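Local coordinates for Non-ribosomal peptide synthetase (Methanobrevibacter ruminantium, PDB 6VTJ), which probably tethers a nascent peptide to a phosphopantetheine arm on its carrier domain and releases it reductively through its reductase domain, at residues 151-156 and 208-213; 261-266 and 284-289; 361-366 and 470-475; 26-31 and 40-45; 347-352 and 416-421. One frame throughout, in Å; residues are numbered along the deposited sequence.

Contact 1 of 5, residues 151-156 and 208-213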
# COMPACT_ATOMS: atom_id res chain seq x y z
N GLU A 151 -7.44 12.08 24.22
CA GLU A 151 -7.20 12.20 25.64
C GLU A 151 -6.63 10.93 26.29
O GLU A 151 -6.01 11.03 27.35
CB GLU A 151 -8.49 12.60 26.36
CG GLU A 151 -8.88 14.06 26.17
N GLY A 152 -6.81 9.77 25.68
CA GLY A 152 -6.46 8.52 26.33
C GLY A 152 -4.99 8.15 26.20
O GLY A 152 -4.13 8.97 25.90
N LYS A 153 -4.72 6.88 26.47
CA LYS A 153 -3.39 6.29 26.35
C LYS A 153 -3.28 5.57 25.01
O LYS A 153 -4.27 5.10 24.46
CB LYS A 153 -3.13 5.29 27.47
CG LYS A 153 -2.85 5.89 28.83
CD LYS A 153 -2.12 4.89 29.72
CE LYS A 153 -2.93 3.62 29.89
NZ LYS A 153 -2.37 2.76 30.97
N ILE A 154 -2.05 5.46 24.50
CA ILE A 154 -1.80 4.72 23.27
C ILE A 154 -0.66 3.74 23.49
O ILE A 154 0.47 4.14 23.80
CB ILE A 154 -1.52 5.67 22.09
CG1 ILE A 154 -1.34 4.87 20.80
CG2 ILE A 154 -0.29 6.53 22.33
CD1 ILE A 154 -1.50 5.72 19.56
N TYR A 155 -0.95 2.46 23.35
CA TYR A 155 0.02 1.38 23.39
C TYR A 155 0.53 1.12 21.98
O TYR A 155 -0.28 0.86 21.08
CB TYR A 155 -0.62 0.10 23.93
CG TYR A 155 -1.11 0.18 25.36
CD1 TYR A 155 -2.27 0.88 25.68
CD2 TYR A 155 -0.43 -0.47 26.39
CE1 TYR A 155 -2.74 0.94 27.00
CE2 TYR A 155 -0.88 -0.41 27.70
CZ TYR A 155 -2.04 0.30 28.00
OH TYR A 155 -2.49 0.35 29.30
N CYS A 156 1.84 1.12 21.79
CA CYS A 156 2.42 0.94 20.46
C CYS A 156 3.21 -0.36 20.46
O CYS A 156 4.22 -0.47 21.17
CB CYS A 156 3.32 2.11 20.08
SG CYS A 156 2.53 3.71 20.20
N ASP A 208 -4.58 -7.81 30.08
CA ASP A 208 -4.93 -7.16 31.33
C ASP A 208 -4.67 -5.66 31.29
O ASP A 208 -4.38 -5.04 32.32
CB ASP A 208 -4.17 -7.80 32.49
N GLU A 209 -4.76 -5.05 30.07
CA GLU A 209 -4.58 -3.62 29.83
C GLU A 209 -5.90 -3.00 29.37
O GLU A 209 -6.66 -3.63 28.63
CB GLU A 209 -3.51 -3.33 28.77
CG GLU A 209 -2.11 -3.82 29.13
CD GLU A 209 -1.52 -3.11 30.33
OE1 GLU A 209 -1.87 -1.93 30.56
OE2 GLU A 209 -0.69 -3.73 31.03
N PRO A 210 -6.19 -1.77 29.80
CA PRO A 210 -7.44 -1.07 29.40
C PRO A 210 -7.39 -0.56 27.96
O PRO A 210 -7.18 0.63 27.67
CB PRO A 210 -7.53 0.07 30.42
CG PRO A 210 -6.12 0.37 30.76
CD PRO A 210 -5.39 -0.95 30.74
N ILE A 211 -7.62 -1.48 27.03
CA ILE A 211 -7.57 -1.21 25.60
C ILE A 211 -8.99 -1.18 25.05
O ILE A 211 -9.76 -2.14 25.21
CB ILE A 211 -6.71 -2.25 24.86
CG1 ILE A 211 -5.24 -1.99 25.22
CG2 ILE A 211 -6.95 -2.16 23.34
CD1 ILE A 211 -4.31 -3.14 24.94
N ASP A 212 -9.34 -0.07 24.41
CA ASP A 212 -10.67 0.12 23.83
C ASP A 212 -10.70 -0.02 22.31
O ASP A 212 -11.72 -0.47 21.77
CB ASP A 212 -11.20 1.50 24.21
CG ASP A 212 -11.18 1.71 25.70
OD1 ASP A 212 -11.75 0.85 26.40
OD2 ASP A 212 -10.59 2.71 26.18
N THR A 213 -9.63 0.35 21.62
CA THR A 213 -9.62 0.31 20.16
C THR A 213 -8.27 -0.20 19.68
O THR A 213 -7.24 0.34 20.08
CB THR A 213 -9.85 1.69 19.55
OG1 THR A 213 -11.02 2.30 20.11
CG2 THR A 213 -9.99 1.56 18.03
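Y155 and E209 meet at the end of the Rossmann-type reductase sheet where strands 154-158 and 213-216 begin, flanking strand 129-132. With chi1 at -63°, the tyrosine CG lies anti to its carbonyl carbon, and the CB bond points to the 208-213 loop, which carries the phenol across to the glutamate. There Y155 OH donates to E209 OE1 over 2.7 Å, meeting the carboxylate on its anti side, 23° out of plane. E209 OE1 lies at the ring edge, near its plane, with the carboxylate turned 53° from the ring. E209 CG, placed by chi1 anti to the carbonyl carbon, lies 3.9 Å from Y155 CE2, and the bend at chi2 directs the carboxylate to the phenol. P210, at the centre of an inverse gamma turn, sets its CD 3.5 Å from Y155 OH. I211 CG1 packs obliquely against Y155 CD1 at 4.2 Å. N128, just before strand 129-132, ties the two segments together by accepting from K153 N, donating to P210 O and D212 OD2. The phenol oxygen works both ways: besides donating to E209, Y155 OH accepts a 2.9 Å bond from K153 NZ, which remains 4.7 Å from E209 OE1.

Contact 2 of 5, residues 261-266 and 284-289; sequences VLSSYS and YEQDLE
S266 and Q286 bring their CA atoms within 4.5 Å where two irregular loop segments run together, the first turning at L262 through an inverse gamma turn. Q286 links the two segments through its carboxamide. Its chain bends at chi2 (-92°), which folds the carboxamide back over its own segment. Q286 NE2 then donates to V261 O at 3.0 Å, nearly straight at 169°, while Q286 OE1 accepts from Y284 N. The same NE2 also reaches L282 O, so both ends of the amide are held and its rotation is fixed. Q286 OE1 sits over one face of the Y284 ring, 3.4 Å above its plane and offset toward the rim. The phenol edge turns to the other segment: Y284 OH donates to S264 O at 2.7 Å, and Y284 CE1 touches L262 CD2 at 4.1 Å.

The serines pin the remaining backbone. S264 OG accepts from D287 N at 3.0 Å (168°) and donates to Y265 O. S266 OG donates to Y284 O at 2.8 Å, nearly along the C=O axis. S263 OG also approaches D287 O, though too closely for the modelled distance to be trusted. D287 OD1 takes E289 N in an Asx turn.

V261 packs on K296 and E300 of helix 291-308 and lies about 13 Å by its side chain from the bound 4'-phosphopantetheine. K296 closes a Y-x-x-x-K sequence pattern, so this cross-linked excursion between strand 252-258 and that helix is consistent with the active-site region of an extended short-chain dehydrogenase/reductase.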
# COMPACT_ATOMS: atom_id res chain seq x y z
N VAL A 261 -8.39 -2.75 -3.21
CA VAL A 261 -9.14 -4.00 -3.21
C VAL A 261 -10.26 -3.94 -4.22
O VAL A 261 -10.66 -4.97 -4.77
CB VAL A 261 -9.68 -4.41 -1.82
CG1 VAL A 261 -8.54 -4.64 -0.84
CG2 VAL A 261 -10.68 -3.40 -1.30
N LEU A 262 -10.80 -2.74 -4.51
CA LEU A 262 -11.67 -2.54 -5.66
C LEU A 262 -10.78 -2.40 -6.90
O LEU A 262 -10.51 -1.31 -7.41
CB LEU A 262 -12.57 -1.33 -5.47
CG LEU A 262 -13.23 -1.29 -4.10
CD1 LEU A 262 -14.11 -0.07 -3.97
CD2 LEU A 262 -14.03 -2.57 -3.81
N SER A 263 -10.29 -3.54 -7.37
CA SER A 263 -9.12 -3.54 -8.24
C SER A 263 -9.44 -3.40 -9.72
O SER A 263 -8.57 -2.99 -10.48
CB SER A 263 -8.32 -4.83 -8.03
OG SER A 263 -9.14 -5.97 -8.28
N SER A 264 -10.65 -3.74 -10.15
CA SER A 264 -10.94 -3.85 -11.57
C SER A 264 -12.44 -4.07 -11.73
O SER A 264 -13.15 -4.31 -10.76
CB SER A 264 -10.20 -5.02 -12.21
OG SER A 264 -10.81 -6.24 -11.81
N TYR A 265 -12.90 -4.01 -12.98
CA TYR A 265 -14.22 -4.53 -13.29
C TYR A 265 -14.26 -6.02 -12.96
O TYR A 265 -13.23 -6.69 -12.88
CB TYR A 265 -14.58 -4.32 -14.76
CG TYR A 265 -14.83 -2.88 -15.14
CD1 TYR A 265 -15.93 -2.20 -14.65
CD2 TYR A 265 -13.98 -2.22 -16.02
CE1 TYR A 265 -16.17 -0.88 -15.01
CE2 TYR A 265 -14.21 -0.91 -16.38
CZ TYR A 265 -15.30 -0.25 -15.87
OH TYR A 265 -15.52 1.06 -16.24
N SER A 266 -15.48 -6.52 -12.73
CA SER A 266 -15.67 -7.94 -12.47
C SER A 266 -15.10 -8.78 -13.60
O SER A 266 -15.27 -8.45 -14.78
CB SER A 266 -17.16 -8.25 -12.30
OG SER A 266 -17.38 -9.63 -12.02
N TYR A 284 -16.72 -8.98 -5.73
CA TYR A 284 -17.51 -9.12 -6.95
C TYR A 284 -16.70 -9.80 -8.06
O TYR A 284 -16.86 -9.47 -9.24
CB TYR A 284 -18.05 -7.75 -7.41
CG TYR A 284 -16.97 -6.71 -7.61
CD1 TYR A 284 -16.37 -6.07 -6.53
CD2 TYR A 284 -16.52 -6.39 -8.90
CE1 TYR A 284 -15.36 -5.12 -6.72
CE2 TYR A 284 -15.54 -5.45 -9.09
CZ TYR A 284 -14.96 -4.82 -8.01
OH TYR A 284 -13.96 -3.89 -8.21
N GLU A 285 -15.80 -10.72 -7.69
CA GLU A 285 -14.90 -11.40 -8.63
C GLU A 285 -14.05 -10.41 -9.44
O GLU A 285 -13.88 -10.55 -10.66
CB GLU A 285 -15.67 -12.35 -9.55
CG GLU A 285 -15.76 -13.73 -8.94
CD GLU A 285 -16.61 -14.70 -9.72
OE1 GLU A 285 -16.26 -15.00 -10.89
OE2 GLU A 285 -17.64 -15.17 -9.16
N GLN A 286 -13.51 -9.42 -8.74
CA GLN A 286 -12.51 -8.53 -9.31
C GLN A 286 -11.17 -9.24 -9.38
O GLN A 286 -10.97 -10.31 -8.79
CB GLN A 286 -12.39 -7.24 -8.47
CG GLN A 286 -11.87 -7.45 -7.03
CD GLN A 286 -13.00 -7.66 -5.99
OE1 GLN A 286 -13.92 -8.43 -6.21
NE2 GLN A 286 -12.90 -6.96 -4.85
N ASP A 287 -10.24 -8.64 -10.11
CA ASP A 287 -8.89 -9.20 -10.28
C ASP A 287 -8.13 -9.10 -8.96
O ASP A 287 -7.80 -8.01 -8.49
CB ASP A 287 -8.18 -8.45 -11.40
CG ASP A 287 -6.73 -8.88 -11.58
OD1 ASP A 287 -6.34 -9.99 -11.18
OD2 ASP A 287 -5.96 -8.06 -12.14
N LEU A 288 -7.85 -10.25 -8.35
CA LEU A 288 -7.13 -10.32 -7.08
C LEU A 288 -5.85 -11.14 -7.23
O LEU A 288 -5.45 -11.85 -6.31
CB LEU A 288 -8.02 -10.91 -5.99
CG LEU A 288 -9.17 -9.99 -5.57
CD1 LEU A 288 -10.21 -10.72 -4.71
CD2 LEU A 288 -8.61 -8.80 -4.82
N GLU A 289 -5.20 -11.05 -8.39
CA GLU A 289 -4.02 -11.88 -8.60
C GLU A 289 -2.82 -11.32 -7.86
O GLU A 289 -1.99 -12.08 -7.34
CB GLU A 289 -3.73 -12.01 -10.09
CG GLU A 289 -3.95 -13.43 -10.65
O HOH W 1 -5.75 -4.78 -11.25

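Contact 3 of 5, residues 361-366 and 470-475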
# COMPACT_ATOMS: atom_id res chain seq x y z
N VAL A 361 -4.92 11.30 -9.66
CA VAL A 361 -4.53 10.65 -8.42
C VAL A 361 -5.00 11.49 -7.25
O VAL A 361 -5.10 12.72 -7.34
CB VAL A 361 -3.00 10.42 -8.36
CG1 VAL A 361 -2.28 11.71 -7.94
CG2 VAL A 361 -2.71 9.30 -7.40
N ASP A 362 -5.33 10.80 -6.16
CA ASP A 362 -5.43 11.42 -4.85
C ASP A 362 -4.04 11.65 -4.28
O ASP A 362 -3.14 10.81 -4.42
CB ASP A 362 -6.22 10.53 -3.89
CG ASP A 362 -5.49 9.22 -3.57
OD1 ASP A 362 -5.34 8.37 -4.48
OD2 ASP A 362 -5.07 9.05 -2.42
N MET A 363 -3.84 12.81 -3.68
CA MET A 363 -2.65 13.07 -2.87
C MET A 363 -3.13 13.12 -1.43
O MET A 363 -3.51 14.17 -0.91
CB MET A 363 -1.93 14.32 -3.31
CG MET A 363 -1.60 14.30 -4.81
SD MET A 363 -0.20 13.26 -5.23
CE MET A 363 1.16 14.22 -4.53
N SER A 364 -3.13 11.96 -0.78
CA SER A 364 -3.64 11.83 0.58
C SER A 364 -2.51 12.16 1.54
O SER A 364 -1.70 11.30 1.89
CB SER A 364 -4.19 10.43 0.79
OG SER A 364 -5.31 10.19 -0.06
N GLN A 365 -2.45 13.43 1.97
CA GLN A 365 -1.39 13.91 2.85
C GLN A 365 -1.44 13.17 4.19
O GLN A 365 -2.48 13.13 4.85
CB GLN A 365 -1.54 15.42 3.07
CG GLN A 365 -1.62 16.24 1.75
CD GLN A 365 -3.06 16.55 1.31
OE1 GLN A 365 -4.02 15.92 1.76
NE2 GLN A 365 -3.21 17.56 0.45
N ILE A 366 -0.29 12.60 4.58
CA ILE A 366 -0.24 11.60 5.66
C ILE A 366 -0.76 12.16 6.99
O ILE A 366 -1.33 11.40 7.80
CB ILE A 366 1.20 11.05 5.79
CG1 ILE A 366 1.23 9.76 6.62
CG2 ILE A 366 2.09 12.05 6.46
CD1 ILE A 366 0.53 8.58 6.02
N PRO A 470 -7.46 19.00 2.45
CA PRO A 470 -6.80 20.16 1.84
C PRO A 470 -6.38 19.85 0.42
O PRO A 470 -5.91 18.76 0.11
CB PRO A 470 -5.58 20.39 2.73
CG PRO A 470 -5.27 19.09 3.31
CD PRO A 470 -6.59 18.32 3.43
N GLU A 471 -6.52 20.85 -0.45
CA GLU A 471 -6.16 20.67 -1.84
C GLU A 471 -4.66 20.47 -1.99
O GLU A 471 -3.86 21.12 -1.31
CB GLU A 471 -6.60 21.89 -2.65
CG GLU A 471 -8.09 22.03 -2.73
CD GLU A 471 -8.57 22.40 -4.12
OE1 GLU A 471 -9.22 21.54 -4.77
OE2 GLU A 471 -8.30 23.56 -4.54
N ALA A 472 -4.28 19.55 -2.87
CA ALA A 472 -2.87 19.37 -3.23
C ALA A 472 -2.53 20.39 -4.31
O ALA A 472 -2.32 20.06 -5.48
CB ALA A 472 -2.60 17.95 -3.69
N ASP A 473 -2.50 21.67 -3.91
CA ASP A 473 -2.17 22.75 -4.82
C ASP A 473 -0.66 22.82 -5.08
O ASP A 473 0.15 22.06 -4.51
CB ASP A 473 -2.68 24.09 -4.28
CG ASP A 473 -2.23 24.37 -2.86
OD1 ASP A 473 -1.23 23.78 -2.40
OD2 ASP A 473 -2.90 25.16 -2.17
N GLU A 474 -0.27 23.78 -5.94
CA GLU A 474 1.13 23.91 -6.34
C GLU A 474 2.04 24.11 -5.14
O GLU A 474 3.10 23.46 -5.04
CB GLU A 474 1.30 25.06 -7.34
CG GLU A 474 2.70 25.04 -7.97
CD GLU A 474 2.90 25.98 -9.17
OE1 GLU A 474 3.13 27.20 -8.97
OE2 GLU A 474 2.85 25.48 -10.32
N GLU A 475 1.64 24.97 -4.20
CA GLU A 475 2.44 25.19 -3.00
C GLU A 475 2.67 23.88 -2.26
O GLU A 475 3.80 23.56 -1.88
CB GLU A 475 1.76 26.23 -2.09
CG GLU A 475 1.57 27.62 -2.75
CD GLU A 475 0.12 27.91 -3.17
OE1 GLU A 475 -0.46 28.91 -2.66
OE2 GLU A 475 -0.46 27.15 -4.01
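M363 and Q365, at the end of strand 360-365 in the reductase sheet, meet A472 and P470 in the turn leading to the C-terminal helix 474-485. The CB bonds of M363 and Q365 point toward that turn, while D362 and S364 face away from it. The nearest CA atoms, those of M363 and A472, are 6.3 Å apart.

The apolar part is small: A472 CB lies 3.7 Å from M363 CB and 3.9 Å from M363 CG. Beyond CG the methionine bends at chi2 and chi3, and its side chain continues onto L477 and L480 of helix 474-485.

The polar part rests on Q365, whose chain bends at chi2 (96°) and presents the carboxamide to P470. Q365 NE2 donates to P470 O at 3.0 Å with an N-H...O angle of 160°. The acceptor lies close to the amide plane, yet the donor stands 46° above the carbonyl plane. P470 CG lies over the oxygen-nitrogen side of one amide face, 3.7 Å from Q365 OE1, as the side chains slide past each other. The carbonyl of P470 also accepts from N390 ND2. After A472, the centre of an inverse gamma turn, D473 is the N-cap of the final helix, its OD1 accepting from Y476 N.

The P470 carbonyl is gripped by two amide donors, and the Q365 amide is held at both ends, NE2 by P470 O and OE1 by a weak bond from N390 ND2, which limits its rotation. The join therefore relies on one directional bond beside a patch of close packing, without any ion pair between the segments.

Contact 4 of 5, residues 26-31 and 40-45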
# COMPACT_ATOMS: atom_id res chain seq x y z
N SER A 26 24.92 -12.72 -16.02
CA SER A 26 25.60 -11.44 -16.20
C SER A 26 25.06 -10.38 -15.24
O SER A 26 25.83 -9.58 -14.69
CB SER A 26 25.45 -10.98 -17.64
OG SER A 26 25.95 -9.67 -17.81
N ILE A 27 23.75 -10.38 -15.03
CA ILE A 27 23.11 -9.39 -14.16
C ILE A 27 23.51 -9.63 -12.71
O ILE A 27 23.87 -8.69 -11.99
CB ILE A 27 21.58 -9.46 -14.36
CG1 ILE A 27 21.19 -8.88 -15.72
CG2 ILE A 27 20.88 -8.73 -13.26
CD1 ILE A 27 21.41 -7.41 -15.84
N LEU A 28 23.49 -10.89 -12.27
CA LEU A 28 23.82 -11.28 -10.90
C LEU A 28 25.31 -11.49 -10.65
O LEU A 28 25.69 -11.69 -9.50
CB LEU A 28 23.10 -12.58 -10.55
CG LEU A 28 21.57 -12.54 -10.56
CD1 LEU A 28 21.05 -13.91 -10.23
CD2 LEU A 28 21.08 -11.50 -9.55
N ASN A 29 26.14 -11.49 -11.69
CA ASN A 29 27.57 -11.79 -11.57
C ASN A 29 27.79 -13.12 -10.85
O ASN A 29 28.40 -13.20 -9.78
CB ASN A 29 28.31 -10.65 -10.87
CG ASN A 29 27.92 -9.28 -11.41
OD1 ASN A 29 28.03 -9.01 -12.61
ND2 ASN A 29 27.46 -8.41 -10.52
N ILE A 30 27.25 -14.18 -11.45
CA ILE A 30 27.40 -15.55 -10.98
C ILE A 30 28.06 -16.35 -12.10
O ILE A 30 27.64 -16.24 -13.26
CB ILE A 30 26.05 -16.18 -10.59
CG1 ILE A 30 25.42 -15.44 -9.42
CG2 ILE A 30 26.20 -17.68 -10.27
CD1 ILE A 30 24.01 -15.95 -9.10
N GLU A 31 29.09 -17.13 -11.75
CA GLU A 31 29.86 -17.84 -12.76
C GLU A 31 28.97 -18.77 -13.59
O GLU A 31 28.98 -18.71 -14.83
CB GLU A 31 31.00 -18.63 -12.10
N PHE A 40 15.44 -15.45 -7.29
CA PHE A 40 15.49 -14.88 -5.95
C PHE A 40 16.21 -15.78 -4.95
O PHE A 40 16.60 -15.30 -3.88
CB PHE A 40 14.07 -14.57 -5.45
CG PHE A 40 13.29 -13.71 -6.38
CD1 PHE A 40 13.40 -12.33 -6.33
CD2 PHE A 40 12.45 -14.27 -7.34
CE1 PHE A 40 12.69 -11.52 -7.19
CE2 PHE A 40 11.74 -13.48 -8.22
CZ PHE A 40 11.86 -12.10 -8.14
N GLU A 41 16.41 -17.06 -5.28
CA GLU A 41 17.18 -17.93 -4.41
C GLU A 41 18.68 -17.80 -4.62
O GLU A 41 19.44 -18.10 -3.70
CB GLU A 41 16.76 -19.39 -4.61
CG GLU A 41 15.46 -19.78 -3.93
CD GLU A 41 15.03 -21.20 -4.27
N ILE A 42 19.13 -17.35 -5.79
CA ILE A 42 20.55 -17.37 -6.12
C ILE A 42 21.20 -16.00 -5.96
O ILE A 42 22.34 -15.81 -6.38
CB ILE A 42 20.80 -17.92 -7.53
CG1 ILE A 42 20.25 -16.98 -8.61
CG2 ILE A 42 20.19 -19.31 -7.68
CD1 ILE A 42 20.09 -17.63 -9.97
N GLY A 43 20.50 -15.04 -5.34
CA GLY A 43 21.05 -13.72 -5.09
C GLY A 43 20.31 -12.59 -5.77
O GLY A 43 20.75 -11.43 -5.69
N GLY A 44 19.21 -12.87 -6.46
CA GLY A 44 18.43 -11.82 -7.06
C GLY A 44 17.52 -11.15 -6.05
O GLY A 44 17.01 -11.77 -5.13
N THR A 45 17.35 -9.84 -6.22
CA THR A 45 16.44 -9.05 -5.41
C THR A 45 15.37 -8.43 -6.31
O THR A 45 15.45 -8.48 -7.54
CB THR A 45 17.18 -7.95 -4.66
OG1 THR A 45 17.78 -7.07 -5.62
CG2 THR A 45 18.24 -8.55 -3.74
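L28 and I30 face I42 in the carrier-protein fold, where the end of helix 15-28 packs against the loop that carries the G-G-T-S phosphopantetheine-attachment motif. No hydrogen bond crosses the contact; apolar side chains pack on I42 and the loop backbone. L28 crosses I42 at about a right angle, the leucine meeting it with one branch, L28 CD1, at 3.6 Å from I42 CG1. The other branch points further along the loop, so that L28 CD2 reaches G44 CA at 3.7 Å. I30 also lies about perpendicular to I42, and its CD1 comes 3.9 Å from I42 CG1.

With chi1 67°, I42 CG1 sits in the crowded position between backbone N and carbonyl carbon, where both L28 CD1 and I30 CD1 touch it. N29, with positive phi, ends the helix between the two apolar residues that bear on the loop. G43 has a phi of 118°, where a CB would be jammed against the preceding carbonyl oxygen. Next along the chain, T45 is the N-cap of helix 46-58, its OG1 accepting from I48 N, and S46 lines the pocket of the bound 4'-phosphopantetheine. The tightest approach between the segments is I30 CD1 to the backbone oxygen I42 O, at 3.2 Å.

Contact 5 of 5, residues 347-352 and 416-421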
# COMPACT_ATOMS: atom_id res chain seq x y z
N LYS A 347 10.42 12.41 -15.05
CA LYS A 347 11.40 13.49 -15.00
C LYS A 347 12.67 13.11 -15.77
O LYS A 347 13.21 13.92 -16.52
CB LYS A 347 11.71 13.86 -13.55
CG LYS A 347 12.66 15.03 -13.38
CD LYS A 347 14.10 14.54 -13.24
CE LYS A 347 15.11 15.68 -13.23
NZ LYS A 347 16.51 15.15 -13.18
N LYS A 348 13.15 11.87 -15.60
CA LYS A 348 14.40 11.47 -16.25
C LYS A 348 14.25 11.48 -17.76
O LYS A 348 15.09 12.04 -18.48
CB LYS A 348 14.85 10.09 -15.76
CG LYS A 348 15.24 9.98 -14.28
CD LYS A 348 16.60 10.59 -14.00
CE LYS A 348 17.08 10.24 -12.60
NZ LYS A 348 17.05 8.77 -12.34
N LEU A 349 13.18 10.87 -18.27
CA LEU A 349 12.90 10.96 -19.70
C LEU A 349 12.55 12.37 -20.13
O LEU A 349 12.67 12.69 -21.31
CB LEU A 349 11.76 10.01 -20.07
CG LEU A 349 11.80 8.57 -19.56
CD1 LEU A 349 10.68 7.72 -20.16
CD2 LEU A 349 13.15 7.95 -19.86
N GLY A 350 12.14 13.24 -19.21
CA GLY A 350 11.65 14.55 -19.60
C GLY A 350 10.38 14.52 -20.43
O GLY A 350 10.12 15.47 -21.17
N ALA A 351 9.57 13.47 -20.33
CA ALA A 351 8.37 13.38 -21.16
C ALA A 351 7.37 12.42 -20.54
O ALA A 351 7.72 11.56 -19.74
CB ALA A 351 8.71 12.94 -22.58
N MET A 352 6.11 12.61 -20.91
CA MET A 352 5.03 11.68 -20.63
C MET A 352 4.07 11.70 -21.81
O MET A 352 3.91 12.74 -22.45
CB MET A 352 4.29 12.05 -19.34
CG MET A 352 3.91 13.54 -19.26
SD MET A 352 2.98 13.91 -17.75
CE MET A 352 2.71 15.66 -18.01
N GLU A 416 3.52 8.25 -29.99
CA GLU A 416 4.64 7.78 -30.80
C GLU A 416 5.95 8.37 -30.30
O GLU A 416 6.95 7.64 -30.13
CB GLU A 416 4.42 8.14 -32.27
CG GLU A 416 5.66 7.96 -33.15
CD GLU A 416 6.09 6.49 -33.30
OE1 GLU A 416 5.33 5.57 -32.90
OE2 GLU A 416 7.20 6.26 -33.82
N GLU A 417 5.97 9.67 -30.06
CA GLU A 417 7.17 10.32 -29.56
C GLU A 417 7.61 9.73 -28.23
O GLU A 417 8.81 9.50 -28.00
CB GLU A 417 6.92 11.82 -29.45
CG GLU A 417 8.14 12.63 -29.07
CD GLU A 417 7.91 14.12 -29.21
OE1 GLU A 417 8.76 14.89 -28.72
N PHE A 418 6.64 9.47 -27.35
CA PHE A 418 6.93 8.90 -26.05
C PHE A 418 7.63 7.55 -26.21
O PHE A 418 8.52 7.21 -25.43
CB PHE A 418 5.64 8.72 -25.24
CG PHE A 418 5.86 8.20 -23.85
CD1 PHE A 418 6.35 9.03 -22.86
CD2 PHE A 418 5.57 6.88 -23.53
CE1 PHE A 418 6.56 8.55 -21.58
CE2 PHE A 418 5.77 6.40 -22.26
CZ PHE A 418 6.26 7.24 -21.27
N LYS A 419 7.23 6.80 -27.23
CA LYS A 419 7.83 5.50 -27.51
C LYS A 419 9.28 5.67 -27.93
O LYS A 419 10.16 4.95 -27.46
CB LYS A 419 7.04 4.77 -28.60
CG LYS A 419 7.27 3.27 -28.62
CD LYS A 419 6.73 2.65 -29.91
CE LYS A 419 7.73 2.80 -31.04
NZ LYS A 419 7.09 2.60 -32.37
N GLN A 420 9.53 6.63 -28.81
CA GLN A 420 10.88 6.90 -29.29
C GLN A 420 11.79 7.25 -28.12
O GLN A 420 12.92 6.79 -28.05
CB GLN A 420 10.86 8.04 -30.31
CG GLN A 420 10.52 7.61 -31.73
CD GLN A 420 10.35 8.78 -32.68
OE1 GLN A 420 11.04 9.79 -32.55
NE2 GLN A 420 9.44 8.64 -33.63
N ILE A 421 11.28 8.07 -27.21
CA ILE A 421 12.04 8.48 -26.04
C ILE A 421 12.23 7.30 -25.10
O ILE A 421 13.29 7.14 -24.50
CB ILE A 421 11.33 9.62 -25.27
CG1 ILE A 421 11.15 10.84 -26.18
CG2 ILE A 421 12.12 9.99 -24.03
CD1 ILE A 421 10.50 12.02 -25.49
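I421 and F418, one helical turn apart on helix 415-423, present the apolar surface of this contact to L349, A351 and M352. I421 uses two branches: its CD1 meets A351 CB at 3.5 Å, while its CG2 rests 4.0 Å from L349 CB. With chi1 near -59°, CG1 runs anti to the carbonyl carbon and carries CD1 to the alanine. F418 has CG anti to the backbone N (chi1 -177°), which swings its ring over to the short strand, where F418 CE1 lies 3.6 Å from M352 CA. The sulfur end of M352 turns elsewhere, so the phenylalanine packs mainly on its backbone.

No hydrogen bond joins the segments. A351 O lies in the plane of the F418 ring at its edge, 3.7 Å from CE1, buried and without a hydrogen-bond partner in the model. Within helix 415-423, Q420 NE2 donates to E416 OE2 at 3.3 Å, and K419 NZ forms a weak salt bridge to E416 OE1.

A Schellman motif ends helix 338-349: A351 N bonds to I346 O and G350 N, weakly, to K347 O, with G350 at positive phi as C-prime.

The chain then enters strand 351-352, which pairs in parallel with strand 411-412. Helix 415-423 follows that partner and packs on this turn, while M352 reaches helices 354-358 and 396-403, and F418 touches M356.

How the contacts relate
From the N terminus, contact 4 comes first and closes a short loop inside the carrier domain, between helices 15-28 and 46-58. Contact 1 follows in the reductase domain, joining two strand entrances across 51 intervening residues, and contact 2 then closes a 17-residue excursion ahead of helix 291-308. These three are in series. Contacts 5 and 3 cross instead: 347-352 opens before 361-366, and 416-421 pairs back before 470-475 does, tying helix 415-423 to the turn after helix 338-349, and the approach to helix 474-485 to the large sheet. None is nested. Contacts 1 and 3 reach the same sheet, while contacts 1 and 5 lie on opposite sides of the chain's centre.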